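Local coordinates for protein probable enoyl-CoA hydratase/isomerase (Pseudomonas aeruginosa, PDB 7BOR) that binds coenzyme A in a crotonase-type fold and probably acts as an isomerase on enoyl-CoA thioesters, at residues 103-109 with 124-129. Sequence-based numbering, arbitrary orientation.
Sequences AVGIGTT and RLKMPF. With COA (coenzyme A), chain C.
Ala-103 and Val-104 pair in parallel with Leu-125 and Lys-126. Two backbone hydrogen bonds join the strands, Ala-103 N to Arg-124 O and Lys-126 N to Ala-103 O; Gly-105 N to Lys-126 O, at 2.7 Å, carries the ladder one step beyond them. The oxygen of Ala-103 is gripped twice, because Thr-108 OG1 also donates to Ala-103 O (2.7 Å) from the face of the carbonyl opposite Lys-126 N. Thr-108 thus ties the first turn of helix 106-109 back to the strand that feeds it. The N-cap Gly-105 has phi 67°, a conformation glycine adopts easily, and its lack of a side chain leaves room for C2P of coenzyme A.

On the face carrying Ala-103 and Leu-125, the small Ala-103 CB meets Leu-125 CG. Past the strand end, Met-127 SD lies 3.8 Å from both Thr-108 CG2 and Thr-109 CG2, a flexible thioether fitted against two methyls. On the face of Val-104 and Lys-126, chi1 of -176° sets Val-104 CG1 beside its carbonyl carbon, turned to both Pro-128 CG, tightly at 3.4 Å, and C6P of the pantetheine arm.

Pro-128 CG also approaches C2P, and S1P sits at the edge of the Phe-129 ring, 3.8 Å from CD1. Backbone bonds therefore fix the register, while apolar side chains offer the sulfur end of coenzyme A an apolar wall. In crotonases a backbone N-H at this helix start commonly belongs to the oxyanion hole, a role Ile-106 N, near the Phe-129 ring edge, may share.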
ATOM      1  N   ALA A 103       8.849   2.952  -2.726  1.00 27.46           N
ATOM      2  CA  ALA A 103       7.471   2.536  -2.542  1.00 24.90           C
ATOM      3  C   ALA A 103       6.967   2.240  -3.958  1.00 28.04           C
ATOM      4  O   ALA A 103       6.537   3.158  -4.673  1.00 26.88           O
ATOM      5  CB  ALA A 103       6.621   3.592  -1.869  1.00 23.64           C
ATOM      6  N   VAL A 104       7.036   0.961  -4.369  1.00 27.70           N
ATOM      7  CA  VAL A 104       6.855   0.584  -5.769  1.00 23.96           C
ATOM      8  C   VAL A 104       5.661  -0.342  -5.918  1.00 29.08           C
ATOM      9  O   VAL A 104       5.454  -1.251  -5.109  1.00 28.19           O
ATOM     10  CB  VAL A 104       8.107  -0.090  -6.314  1.00 30.23           C
ATOM     11  CG1 VAL A 104       7.937  -0.378  -7.824  1.00 30.82           C
ATOM     12  CG2 VAL A 104       9.285   0.818  -6.071  1.00 26.12           C
ATOM     13  N   GLY A 105       4.892  -0.126  -6.964  1.00 25.13           N
ATOM     14  CA  GLY A 105       3.800  -1.056  -7.225  1.00 25.63           C
ATOM     15  C   GLY A 105       2.780  -0.924  -6.116  1.00 27.43           C
ATOM     16  O   GLY A 105       2.300   0.178  -5.830  1.00 26.48           O
ATOM     17  N   ILE A 106       2.435  -2.042  -5.471  1.00 26.35           N
ATOM     18  CA  ILE A 106       1.529  -1.995  -4.326  1.00 27.91           C
ATOM     19  C   ILE A 106       2.130  -1.188  -3.181  1.00 26.34           C
ATOM     20  O   ILE A 106       1.403  -0.803  -2.246  1.00 29.19           O
ATOM     21  CB  ILE A 106       1.149  -3.439  -3.893  1.00 27.14           C
ATOM     22  CG1 ILE A 106      -0.052  -3.419  -2.927  1.00 31.65           C
ATOM     23  CG2 ILE A 106       2.353  -4.157  -3.309  1.00 28.70           C
ATOM     24  CD1 ILE A 106      -0.845  -4.733  -2.861  1.00 31.71           C
ATOM     25  N   GLY A 107       3.434  -0.883  -3.248  1.00 28.47           N
ATOM     26  CA  GLY A 107       4.031   0.043  -2.268  1.00 26.87           C
ATOM     27  C   GLY A 107       3.417   1.432  -2.343  1.00 27.17           C
ATOM     28  O   GLY A 107       3.214   2.097  -1.319  1.00 27.70           O
ATOM     29  N   THR A 108       3.070   1.866  -3.555  1.00 26.47           N
ATOM     30  CA  THR A 108       2.350   3.118  -3.738  1.00 24.11           C
ATOM     31  C   THR A 108       0.853   2.910  -3.653  1.00 26.35           C
ATOM     32  O   THR A 108       0.167   3.665  -2.959  1.00 22.34           O
ATOM     33  CB  THR A 108       2.731   3.745  -5.076  1.00 27.64           C
ATOM     34  OG1 THR A 108       4.078   4.216  -4.979  1.00 23.32           O
ATOM     35  CG2 THR A 108       1.796   4.902  -5.454  1.00 18.61           C
ATOM     36  N   THR A 109       0.306   1.877  -4.326  1.00 23.77           N
ATOM     37  CA  THR A 109      -1.142   1.829  -4.372  1.00 21.57           C
ATOM     38  C   THR A 109      -1.752   1.578  -2.995  1.00 21.29           C
ATOM     39  O   THR A 109      -2.897   1.951  -2.768  1.00 24.75           O
ATOM     40  CB  THR A 109      -1.661   0.769  -5.391  1.00 23.96           C
ATOM     41  OG1 THR A 109      -1.231  -0.528  -5.009  1.00 22.14           O
ATOM     42  CG2 THR A 109      -1.179   1.095  -6.771  1.00 25.03           C
ATOM     43  N   ARG A 124      10.977   7.426  -3.135  1.00 30.72           N
ATOM     44  CA  ARG A 124      10.865   7.166  -4.576  1.00 28.24           C
ATOM     45  C   ARG A 124       9.638   6.303  -4.836  1.00 28.80           C
ATOM     46  O   ARG A 124       9.684   5.096  -4.616  1.00 26.54           O
ATOM     47  CB  ARG A 124      12.078   6.424  -5.111  1.00 28.91           C
ATOM     48  CG  ARG A 124      13.322   7.228  -5.208  1.00 43.04           C
ATOM     49  CD  ARG A 124      14.584   6.401  -4.896  1.00 55.01           C
ATOM     50  NE  ARG A 124      15.752   7.266  -5.023  1.00 59.44           N
ATOM     51  CZ  ARG A 124      16.735   7.105  -5.907  1.00 56.93           C
ATOM     52  NH1 ARG A 124      16.767   6.049  -6.724  1.00 55.34           N
ATOM     53  NH2 ARG A 124      17.722   7.997  -5.950  1.00 51.46           N
ATOM     54  N   LEU A 125       8.581   6.892  -5.361  1.00 25.74           N
ATOM     55  CA  LEU A 125       7.327   6.190  -5.554  1.00 26.71           C
ATOM     56  C   LEU A 125       7.148   5.879  -7.027  1.00 25.15           C
ATOM     57  O   LEU A 125       7.338   6.767  -7.871  1.00 23.12           O
ATOM     58  CB  LEU A 125       6.155   7.032  -5.066  1.00 23.54           C
ATOM     59  CG  LEU A 125       6.062   7.314  -3.572  1.00 26.99           C
ATOM     60  CD1 LEU A 125       6.957   8.566  -3.267  1.00 26.68           C
ATOM     61  CD2 LEU A 125       4.639   7.484  -3.056  1.00 28.12           C
ATOM     62  N   LYS A 126       6.762   4.638  -7.355  1.00 26.10           N
ATOM     63  CA  LYS A 126       6.257   4.453  -8.710  1.00 25.20           C
ATOM     64  C   LYS A 126       5.348   3.236  -8.857  1.00 25.63           C
ATOM     65  O   LYS A 126       5.348   2.324  -8.035  1.00 23.98           O
ATOM     66  CB  LYS A 126       7.379   4.376  -9.739  1.00 26.93           C
ATOM     67  CG  LYS A 126       8.190   3.161  -9.828  1.00 31.19           C
ATOM     68  CD  LYS A 126       9.067   3.253 -11.087  1.00 30.24           C
ATOM     69  CE  LYS A 126       9.918   2.015 -11.211  1.00 47.55           C
ATOM     70  NZ  LYS A 126      11.407   2.245 -11.215  1.00 54.87           N
ATOM     71  N   MET A 127       4.633   3.219  -9.982  1.00 22.55           N
ATOM     72  CA  MET A 127       3.688   2.138 -10.314  1.00 22.51           C
ATOM     73  C   MET A 127       4.171   1.565 -11.638  1.00 24.91           C
ATOM     74  O   MET A 127       3.798   2.053 -12.719  1.00 24.46           O
ATOM     75  CB  MET A 127       2.262   2.665 -10.361  1.00 23.40           C
ATOM     76  CG  MET A 127       1.769   2.916  -8.949  1.00 24.82           C
ATOM     77  SD  MET A 127       0.293   3.941  -8.789  1.00 25.79           S
ATOM     78  CE  MET A 127       1.053   5.513  -9.262  1.00 21.58           C
ATOM     79  N   PRO A 128       5.105   0.617 -11.599  1.00 24.37           N
ATOM     80  CA  PRO A 128       5.805   0.229 -12.823  1.00 23.37           C
ATOM     81  C   PRO A 128       5.043  -0.855 -13.593  1.00 27.61           C
ATOM     82  O   PRO A 128       5.659  -1.583 -14.384  1.00 27.96           O
ATOM     83  CB  PRO A 128       7.163  -0.261 -12.295  1.00 25.27           C
ATOM     84  CG  PRO A 128       6.853  -0.878 -11.006  1.00 24.95           C
ATOM     85  CD  PRO A 128       5.675  -0.040 -10.418  1.00 24.84           C
ATOM     86  N   PHE A 129       3.711  -0.947 -13.375  1.00 26.58           N
ATOM     87  CA  PHE A 129       2.965  -2.105 -13.871  1.00 28.18           C
ATOM     88  C   PHE A 129       3.154  -2.259 -15.364  1.00 33.21           C
ATOM     89  O   PHE A 129       3.577  -3.312 -15.845  1.00 31.11           O
ATOM     90  CB  PHE A 129       1.501  -1.945 -13.529  1.00 25.00           C
ATOM     91  CG  PHE A 129       1.246  -1.804 -12.064  1.00 28.75           C
ATOM     92  CD1 PHE A 129       1.761  -2.732 -11.150  1.00 31.54           C
ATOM     93  CD2 PHE A 129       0.520  -0.712 -11.582  1.00 27.64           C
ATOM     94  CE1 PHE A 129       1.552  -2.587  -9.787  1.00 33.01           C
ATOM     95  CE2 PHE A 129       0.284  -0.576 -10.200  1.00 29.25           C
ATOM     96  CZ  PHE A 129       0.831  -1.515  -9.301  1.00 30.01           C
TER
HETATM   97  N1A COA C 301      11.033  -8.849  -6.049  1.00 39.74           N
HETATM   98  C2A COA C 301      12.040  -9.753  -5.890  1.00 46.38           C
HETATM   99  N3A COA C 301      13.305  -9.358  -5.551  1.00 42.56           N
HETATM  100  C4A COA C 301      13.501  -8.042  -5.364  1.00 50.01           C
HETATM  101  C5A COA C 301      12.518  -7.130  -5.512  1.00 47.55           C
HETATM  102  C6A COA C 301      11.253  -7.551  -5.868  1.00 40.25           C
HETATM  103  N6A COA C 301      10.063  -6.709  -6.059  1.00 38.35           N
HETATM  104  N7A COA C 301      13.019  -5.888  -5.268  1.00 46.91           N
HETATM  105  C8A COA C 301      14.331  -6.008  -4.970  1.00 52.42           C
HETATM  106  N9A COA C 301      14.572  -7.312  -5.055  1.00 50.98           N
HETATM  107  C1B COA C 301      15.929  -7.793  -4.728  1.00 54.33           C
HETATM  108  C2B COA C 301      16.982  -7.709  -5.950  1.00 56.91           C
HETATM  109  O2B COA C 301      16.658  -8.794  -6.908  1.00 53.67           O
HETATM  110  C3B COA C 301      18.096  -7.845  -5.288  1.00 58.38           C
HETATM  111  O3B COA C 301      18.302  -9.264  -4.889  1.00 60.63           O
HETATM  112  P3B COA C 301      19.770  -9.866  -4.543  1.00 68.58           P
HETATM  113  O7A COA C 301      20.593  -8.883  -3.733  1.00 68.59           O
HETATM  114  O8A COA C 301      20.440 -10.168  -5.856  1.00 60.32           O
HETATM  115  O9A COA C 301      19.556 -11.098  -3.716  1.00 66.88           O
HETATM  116  C4B COA C 301      17.936  -7.077  -3.952  1.00 53.87           C
HETATM  117  O4B COA C 301      16.417  -7.148  -3.691  1.00 56.24           O
HETATM  118  C5B COA C 301      18.354  -5.727  -3.993  1.00 53.87           C
HETATM  119  O5B COA C 301      17.498  -5.105  -4.897  1.00 53.17           O
HETATM  120  P1A COA C 301      18.128  -4.048  -5.973  1.00 56.63           P
HETATM  121  O1A COA C 301      17.200  -3.823  -7.150  1.00 55.96           O
HETATM  122  O2A COA C 301      19.487  -4.453  -6.499  1.00 58.78           O
HETATM  123  O3A COA C 301      18.334  -2.670  -5.093  1.00 57.37           O
HETATM  124  P2A COA C 301      18.205  -1.234  -5.896  1.00 55.48           P
HETATM  125  O4A COA C 301      18.616  -0.139  -4.917  1.00 51.06           O
HETATM  126  O5A COA C 301      19.081  -1.384  -7.103  1.00 54.72           O
HETATM  127  O6A COA C 301      16.664  -1.008  -6.477  1.00 46.27           O
HETATM  128  CBP COA C 301      14.278  -0.791  -6.408  1.00 47.46           C
HETATM  129  CCP COA C 301      15.600  -0.689  -5.565  1.00 49.84           C
HETATM  130  CDP COA C 301      13.050  -0.914  -5.437  1.00 40.58           C
HETATM  131  CEP COA C 301      14.107   0.465  -7.300  1.00 42.18           C
HETATM  132  CAP COA C 301      14.509  -2.057  -7.294  1.00 46.66           C
HETATM  133  OAP COA C 301      14.826  -3.110  -6.435  1.00 44.37           O
HETATM  134  C9P COA C 301      13.268  -2.473  -8.085  1.00 50.46           C
HETATM  135  O9P COA C 301      12.898  -1.877  -9.054  1.00 50.98           O
HETATM  136  N8P COA C 301      12.577  -3.680  -7.584  1.00 47.67           N
HETATM  137  C7P COA C 301      11.367  -4.198  -8.226  1.00 46.83           C
HETATM  138  C6P COA C 301      10.223  -3.141  -8.203  1.00 41.58           C
HETATM  139  C5P COA C 301       9.001  -3.835  -8.887  1.00 40.81           C
HETATM  140  O5P COA C 301       8.937  -3.995 -10.056  1.00 38.19           O
HETATM  141  N4P COA C 301       7.920  -4.279  -8.026  1.00 39.72           N
HETATM  142  C3P COA C 301       6.794  -4.970  -8.603  1.00 44.58           C
HETATM  143  C2P COA C 301       5.837  -3.992  -9.232  1.00 43.39           C
HETATM  144  S1P COA C 301       4.506  -5.046  -9.854  1.00 57.94           S